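Local coordinates for nisin immunity protein (Lactococcus lactis subsp. lactis, PDB 5XHB) that takes part in immunity against externally supplied nisin as a lipoprotein of the cell membrane, at residues A[141-152]-A[194-203]. Residues are numbered along the deposited sequence; the frame is centred on the assembly and turned at random.
Sequences ISDTTVSDEELG and WDYGEIHSIR
Arg203 grips a single backbone oxygen side-on: its NE lies 2.9 Å and its NH2 3.2 Å from Leu151 O, which sits 3° out of the guanidinium plane. The NH2 bond runs in the carbonyl plane, whereas NE comes in from above it. A second carbonyl, Glu149 O, stands 3.1 Å over the centre of the guanidinium face; its approach to NE has too poor an angle for a bond. The extended run from CG to NE carries the group there, while Arg203 N donates to Glu150 O at 2.9 Å. Gly152 N then donates to Ser201 O, closing the antiparallel start of strand 151-165 on the end of strand 191-202. Next along, His200 ND1 reaches Gly152 O at 2.8 Å, 9° out of the ring plane, and NE2 bonds Glu198 OE1 at 2.7 Å, which fixes the ring's rotation. Leu151 CD2 lies over one face of this imidazole in a CH-pi contact, 4.2 Å from its centroid and almost on the ring normal. Farther off, Ile141 CG2 lies 3.8 Å from Trp194 CZ3, packing strand 137-145 against strand 191-202 through side chains alone. With both ring nitrogens donating to oxygens, His200 is probably protonated, a charge the Glu198 carboxylate would stabilise.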
ATOM      1  N   ILE A 141      -4.301  -4.652 -15.063  1.00 13.44           N
ATOM      2  CA  ILE A 141      -4.540  -6.074 -14.812  1.00 13.87           C
ATOM      3  C   ILE A 141      -4.042  -6.877 -15.991  1.00 18.30           C
ATOM      4  O   ILE A 141      -4.592  -6.787 -17.086  1.00 17.43           O
ATOM      5  CB  ILE A 141      -6.039  -6.365 -14.584  1.00 12.81           C
ATOM      6  CG1 ILE A 141      -6.573  -5.526 -13.420  1.00 15.11           C
ATOM      7  CG2 ILE A 141      -6.282  -7.857 -14.333  1.00 14.64           C
ATOM      8  CD1 ILE A 141      -8.113  -5.531 -13.339  1.00 16.71           C
ATOM      9  N   SER A 142      -2.986  -7.653 -15.773  1.00 17.60           N
ATOM     10  CA  SER A 142      -2.339  -8.385 -16.854  1.00 21.88           C
ATOM     11  C   SER A 142      -3.008  -9.734 -17.110  1.00 24.12           C
ATOM     12  O   SER A 142      -3.971 -10.105 -16.431  1.00 19.91           O
ATOM     13  CB  SER A 142      -0.865  -8.608 -16.519  1.00 22.98           C
ATOM     14  OG  SER A 142      -0.764  -9.546 -15.458  1.00 21.98           O
ATOM     15  N   ASP A 143      -2.477 -10.478 -18.075  1.00 21.14           N
ATOM     16  CA  ASP A 143      -2.898 -11.857 -18.286  1.00 23.47           C
ATOM     17  C   ASP A 143      -1.879 -12.825 -17.666  1.00 27.65           C
ATOM     18  O   ASP A 143      -1.753 -13.966 -18.097  1.00 24.09           O
ATOM     19  CB  ASP A 143      -3.076 -12.151 -19.779  1.00 28.19           C
ATOM     20  CG  ASP A 143      -3.933 -13.392 -20.035  1.00 37.28           C
ATOM     21  OD1 ASP A 143      -4.737 -13.761 -19.151  1.00 36.56           O
ATOM     22  OD2 ASP A 143      -3.805 -14.006 -21.118  1.00 47.49           O
ATOM     23  N   THR A 144      -1.158 -12.356 -16.649  1.00 17.66           N
ATOM     24  CA  THR A 144      -0.214 -13.191 -15.904  1.00 18.25           C
ATOM     25  C   THR A 144      -0.851 -13.710 -14.629  1.00 19.30           C
ATOM     26  O   THR A 144      -1.370 -12.926 -13.836  1.00 18.09           O
ATOM     27  CB  THR A 144       1.056 -12.407 -15.541  1.00 23.94           C
ATOM     28  OG1 THR A 144       1.727 -12.013 -16.745  1.00 25.25           O
ATOM     29  CG2 THR A 144       1.985 -13.248 -14.659  1.00 24.33           C
ATOM     30  N   THR A 145      -0.810 -15.024 -14.445  1.00 16.78           N
ATOM     31  CA  THR A 145      -1.388 -15.681 -13.273  1.00 19.24           C
ATOM     32  C   THR A 145      -0.524 -15.451 -12.052  1.00 20.08           C
ATOM     33  O   THR A 145       0.694 -15.401 -12.157  1.00 18.81           O
ATOM     34  CB  THR A 145      -1.539 -17.207 -13.483  1.00 22.05           C
ATOM     35  OG1 THR A 145      -2.212 -17.460 -14.720  1.00 31.21           O
ATOM     36  CG2 THR A 145      -2.344 -17.837 -12.350  1.00 26.68           C
ATOM     37  N   VAL A 146      -1.169 -15.264 -10.909  1.00 15.31           N
ATOM     38  CA  VAL A 146      -0.500 -15.225  -9.616  1.00 16.89           C
ATOM     39  C   VAL A 146      -0.714 -16.566  -8.940  1.00 15.74           C
ATOM     40  O   VAL A 146      -1.846 -16.906  -8.615  1.00 20.37           O
ATOM     41  CB  VAL A 146      -1.055 -14.105  -8.712  1.00 16.04           C
ATOM     42  CG1 VAL A 146      -0.311 -14.082  -7.365  1.00 16.55           C
ATOM     43  CG2 VAL A 146      -0.926 -12.780  -9.402  1.00 14.47           C
ATOM     44  N   SER A 147       0.356 -17.334  -8.740  1.00 17.92           N
ATOM     45  CA  SER A 147       0.233 -18.687  -8.187  1.00 18.11           C
ATOM     46  C   SER A 147      -0.186 -18.662  -6.729  1.00 20.88           C
ATOM     47  O   SER A 147      -0.035 -17.652  -6.069  1.00 16.78           O
ATOM     48  CB  SER A 147       1.558 -19.439  -8.300  1.00 22.71           C
ATOM     49  OG  SER A 147       2.443 -18.978  -7.297  1.00 24.05           O
ATOM     50  N   ASP A 148      -0.672 -19.787  -6.210  1.00 18.26           N
ATOM     51  CA  ASP A 148      -1.122 -19.824  -4.820  1.00 19.23           C
ATOM     52  C   ASP A 148       0.014 -19.520  -3.841  1.00 20.63           C
ATOM     53  O   ASP A 148      -0.224 -18.991  -2.772  1.00 17.50           O
ATOM     54  CB  ASP A 148      -1.749 -21.177  -4.477  1.00 24.01           C
ATOM     55  CG  ASP A 148      -3.038 -21.435  -5.245  1.00 30.11           C
ATOM     56  OD1 ASP A 148      -3.565 -20.490  -5.867  1.00 33.78           O
ATOM     57  OD2 ASP A 148      -3.530 -22.578  -5.224  1.00 34.57           O
ATOM     58  N   GLU A 149       1.245 -19.843  -4.216  1.00 18.53           N
ATOM     59  CA  GLU A 149       2.382 -19.585  -3.336  1.00 23.42           C
ATOM     60  C   GLU A 149       2.791 -18.112  -3.349  1.00 20.09           C
ATOM     61  O   GLU A 149       3.414 -17.647  -2.415  1.00 19.72           O
ATOM     62  CB  GLU A 149       3.577 -20.474  -3.710  1.00 27.40           C
ATOM     63  CG  GLU A 149       3.531 -21.083  -5.110  1.00 41.55           C
ATOM     64  CD  GLU A 149       2.579 -22.267  -5.223  1.00 36.24           C
ATOM     65  OE1 GLU A 149       2.661 -23.196  -4.390  1.00 45.96           O
ATOM     66  OE2 GLU A 149       1.742 -22.260  -6.148  1.00 33.79           O
ATOM     67  N   GLU A 150       2.430 -17.386  -4.406  1.00 16.40           N
ATOM     68  CA  GLU A 150       2.701 -15.950  -4.498  1.00 20.15           C
ATOM     69  C   GLU A 150       1.575 -15.128  -3.875  1.00 16.18           C
ATOM     70  O   GLU A 150       1.772 -13.978  -3.498  1.00 14.18           O
ATOM     71  CB  GLU A 150       2.902 -15.537  -5.963  1.00 20.38           C
ATOM     72  CG  GLU A 150       4.056 -16.272  -6.647  1.00 25.29           C
ATOM     73  CD  GLU A 150       4.051 -16.137  -8.172  1.00 37.59           C
ATOM     74  OE1 GLU A 150       2.967 -15.942  -8.783  1.00 25.18           O
ATOM     75  OE2 GLU A 150       5.148 -16.234  -8.765  1.00 39.62           O
ATOM     76  N   LEU A 151       0.391 -15.726  -3.789  1.00 13.58           N
ATOM     77  CA  LEU A 151      -0.788 -15.049  -3.262  1.00 15.94           C
ATOM     78  C   LEU A 151      -0.665 -14.813  -1.763  1.00 16.92           C
ATOM     79  O   LEU A 151      -0.421 -15.745  -0.991  1.00 15.69           O
ATOM     80  CB  LEU A 151      -2.047 -15.869  -3.571  1.00 16.34           C
ATOM     81  CG  LEU A 151      -3.407 -15.159  -3.529  1.00 19.60           C
ATOM     82  CD1 LEU A 151      -3.550 -14.150  -4.676  1.00 17.36           C
ATOM     83  CD2 LEU A 151      -4.545 -16.187  -3.600  1.00 21.36           C
ATOM     84  N   GLY A 152      -0.829 -13.560  -1.344  1.00 14.22           N
ATOM     85  CA  GLY A 152      -0.730 -13.240   0.060  1.00 15.70           C
ATOM     86  C   GLY A 152      -2.036 -12.790   0.686  1.00 17.05           C
ATOM     87  O   GLY A 152      -3.098 -13.315   0.389  1.00 16.16           O
ATOM     88  N   TRP A 194     -15.645  -9.433 -17.689  1.00 12.66           N
ATOM     89  CA  TRP A 194     -14.802  -9.812 -16.562  1.00 13.39           C
ATOM     90  C   TRP A 194     -15.617  -9.793 -15.296  1.00 10.97           C
ATOM     91  O   TRP A 194     -16.348  -8.840 -15.041  1.00 11.57           O
ATOM     92  CB  TRP A 194     -13.616  -8.868 -16.403  1.00 11.72           C
ATOM     93  CG  TRP A 194     -12.474  -9.148 -17.313  1.00 13.64           C
ATOM     94  CD1 TRP A 194     -12.427 -10.038 -18.360  1.00 13.53           C
ATOM     95  CD2 TRP A 194     -11.184  -8.544 -17.235  1.00 12.87           C
ATOM     96  NE1 TRP A 194     -11.174  -9.995 -18.953  1.00 13.81           N
ATOM     97  CE2 TRP A 194     -10.396  -9.089 -18.274  1.00 14.18           C
ATOM     98  CE3 TRP A 194     -10.620  -7.582 -16.395  1.00 16.64           C
ATOM     99  CZ2 TRP A 194      -9.067  -8.709 -18.484  1.00 16.10           C
ATOM    100  CZ3 TRP A 194      -9.298  -7.206 -16.604  1.00 16.62           C
ATOM    101  CH2 TRP A 194      -8.537  -7.775 -17.639  1.00 17.35           C
ATOM    102  N   ASP A 195     -15.482 -10.850 -14.505  1.00  8.06           N
ATOM    103  CA  ASP A 195     -16.133 -10.917 -13.212  1.00 10.46           C
ATOM    104  C   ASP A 195     -15.028 -10.790 -12.174  1.00 11.89           C
ATOM    105  O   ASP A 195     -14.121 -11.610 -12.144  1.00 11.01           O
ATOM    106  CB  ASP A 195     -16.911 -12.230 -13.071  1.00 11.61           C
ATOM    107  CG  ASP A 195     -17.926 -12.418 -14.205  1.00 15.08           C
ATOM    108  OD1 ASP A 195     -18.604 -11.428 -14.541  1.00 13.73           O
ATOM    109  OD2 ASP A 195     -18.026 -13.527 -14.776  1.00 14.76           O
ATOM    110  N   TYR A 196     -15.088  -9.741 -11.362  1.00 10.05           N
ATOM    111  CA  TYR A 196     -13.973  -9.381 -10.479  1.00 11.18           C
ATOM    112  C   TYR A 196     -14.230  -9.884  -9.072  1.00 12.32           C
ATOM    113  O   TYR A 196     -15.255  -9.537  -8.458  1.00 10.87           O
ATOM    114  CB  TYR A 196     -13.773  -7.867 -10.422  1.00 12.00           C
ATOM    115  CG  TYR A 196     -13.598  -7.166 -11.751  1.00 11.08           C
ATOM    116  CD1 TYR A 196     -14.653  -7.063 -12.652  1.00 12.88           C
ATOM    117  CD2 TYR A 196     -12.400  -6.544 -12.072  1.00  9.84           C
ATOM    118  CE1 TYR A 196     -14.505  -6.389 -13.867  1.00 11.22           C
ATOM    119  CE2 TYR A 196     -12.240  -5.871 -13.295  1.00 11.28           C
ATOM    120  CZ  TYR A 196     -13.311  -5.793 -14.176  1.00 13.52           C
ATOM    121  OH  TYR A 196     -13.179  -5.135 -15.380  1.00 15.31           O
ATOM    122  N   GLY A 197     -13.297 -10.670  -8.550  1.00 12.66           N
ATOM    123  CA  GLY A 197     -13.466 -11.251  -7.230  1.00 12.13           C
ATOM    124  C   GLY A 197     -12.623 -10.570  -6.161  1.00 13.49           C
ATOM    125  O   GLY A 197     -12.690  -9.353  -5.980  1.00 13.70           O
ATOM    126  N   GLU A 198     -11.821 -11.366  -5.457  1.00  9.75           N
ATOM    127  CA  GLU A 198     -11.035 -10.853  -4.336  1.00 11.09           C
ATOM    128  C   GLU A 198      -9.794 -10.115  -4.805  1.00 11.00           C
ATOM    129  O   GLU A 198      -9.307 -10.342  -5.910  1.00  9.65           O
ATOM    130  CB  GLU A 198     -10.628 -11.998  -3.412  1.00 13.35           C
ATOM    131  CG  GLU A 198     -11.805 -12.715  -2.806  1.00 14.81           C
ATOM    132  CD  GLU A 198     -11.393 -13.823  -1.857  1.00 22.02           C
ATOM    133  OE1 GLU A 198     -10.195 -14.194  -1.807  1.00 18.25           O
ATOM    134  OE2 GLU A 198     -12.288 -14.335  -1.163  1.00 20.99           O
ATOM    135  N   ILE A 199      -9.278  -9.250  -3.939  1.00  8.50           N
ATOM    136  CA  ILE A 199      -7.959  -8.659  -4.136  1.00 10.70           C
ATOM    137  C   ILE A 199      -7.059  -9.129  -2.996  1.00 11.33           C
ATOM    138  O   ILE A 199      -7.469  -9.128  -1.833  1.00 12.16           O
ATOM    139  CB  ILE A 199      -8.018  -7.115  -4.192  1.00 11.96           C
ATOM    140  CG1 ILE A 199      -8.668  -6.695  -5.517  1.00 13.37           C
ATOM    141  CG2 ILE A 199      -6.607  -6.522  -4.118  1.00 12.33           C
ATOM    142  CD1 ILE A 199      -9.082  -5.286  -5.571  1.00 19.08           C
ATOM    143  N   HIS A 200      -5.868  -9.601  -3.354  1.00  9.21           N
ATOM    144  CA  HIS A 200      -4.876 -10.030  -2.375  1.00 10.26           C
ATOM    145  C   HIS A 200      -3.573  -9.327  -2.624  1.00 10.56           C
ATOM    146  O   HIS A 200      -3.234  -9.008  -3.763  1.00 10.21           O
ATOM    147  CB  HIS A 200      -4.609 -11.538  -2.451  1.00  9.77           C
ATOM    148  CG  HIS A 200      -5.737 -12.389  -1.967  1.00 15.02           C
ATOM    149  ND1 HIS A 200      -5.654 -13.144  -0.818  1.00 20.24           N
ATOM    150  CD2 HIS A 200      -6.968 -12.628  -2.485  1.00 18.15           C
ATOM    151  CE1 HIS A 200      -6.779 -13.818  -0.650  1.00 19.81           C
ATOM    152  NE2 HIS A 200      -7.592 -13.521  -1.647  1.00 21.14           N
ATOM    153  N   SER A 201      -2.825  -9.121  -1.544  1.00  9.98           N
ATOM    154  CA  SER A 201      -1.414  -8.765  -1.651  1.00 11.26           C
ATOM    155  C   SER A 201      -0.648  -9.870  -2.364  1.00 12.01           C
ATOM    156  O   SER A 201      -1.098 -11.015  -2.411  1.00 14.29           O
ATOM    157  CB  SER A 201      -0.817  -8.561  -0.248  1.00 11.57           C
ATOM    158  OG  SER A 201      -1.600  -7.636   0.483  1.00 20.13           O
ATOM    159  N   ILE A 202       0.527  -9.536  -2.883  1.00 12.64           N
ATOM    160  CA  ILE A 202       1.432 -10.544  -3.406  1.00 13.38           C
ATOM    161  C   ILE A 202       2.624 -10.608  -2.437  1.00 13.63           C
ATOM    162  O   ILE A 202       3.183  -9.577  -2.078  1.00 11.40           O
ATOM    163  CB  ILE A 202       1.868 -10.201  -4.831  1.00 17.27           C
ATOM    164  CG1 ILE A 202       0.676 -10.354  -5.783  1.00 11.96           C
ATOM    165  CG2 ILE A 202       3.040 -11.064  -5.287  1.00 14.11           C
ATOM    166  CD1 ILE A 202       0.945  -9.800  -7.140  1.00 21.32           C
ATOM    167  N   ARG A 203       2.975 -11.807  -1.984  1.00 12.61           N
ATOM    168  CA  ARG A 203       4.020 -11.943  -0.962  1.00 10.83           C
ATOM    169  C   ARG A 203       5.323 -11.321  -1.437  1.00 14.75           C
ATOM    170  O   ARG A 203       5.728 -11.532  -2.574  1.00 13.89           O
ATOM    171  CB  ARG A 203       4.237 -13.409  -0.612  1.00 12.60           C
ATOM    172  CG  ARG A 203       2.991 -14.091  -0.130  1.00 15.21           C
ATOM    173  CD  ARG A 203       3.285 -15.495   0.363  1.00 15.44           C
ATOM    174  NE  ARG A 203       2.113 -16.342   0.176  1.00 17.05           N
ATOM    175  CZ  ARG A 203       2.079 -17.643   0.441  1.00 21.33           C
ATOM    176  NH1 ARG A 203       3.150 -18.247   0.940  1.00 18.67           N
ATOM    177  NH2 ARG A 203       0.976 -18.338   0.207  1.00 19.70           N
TER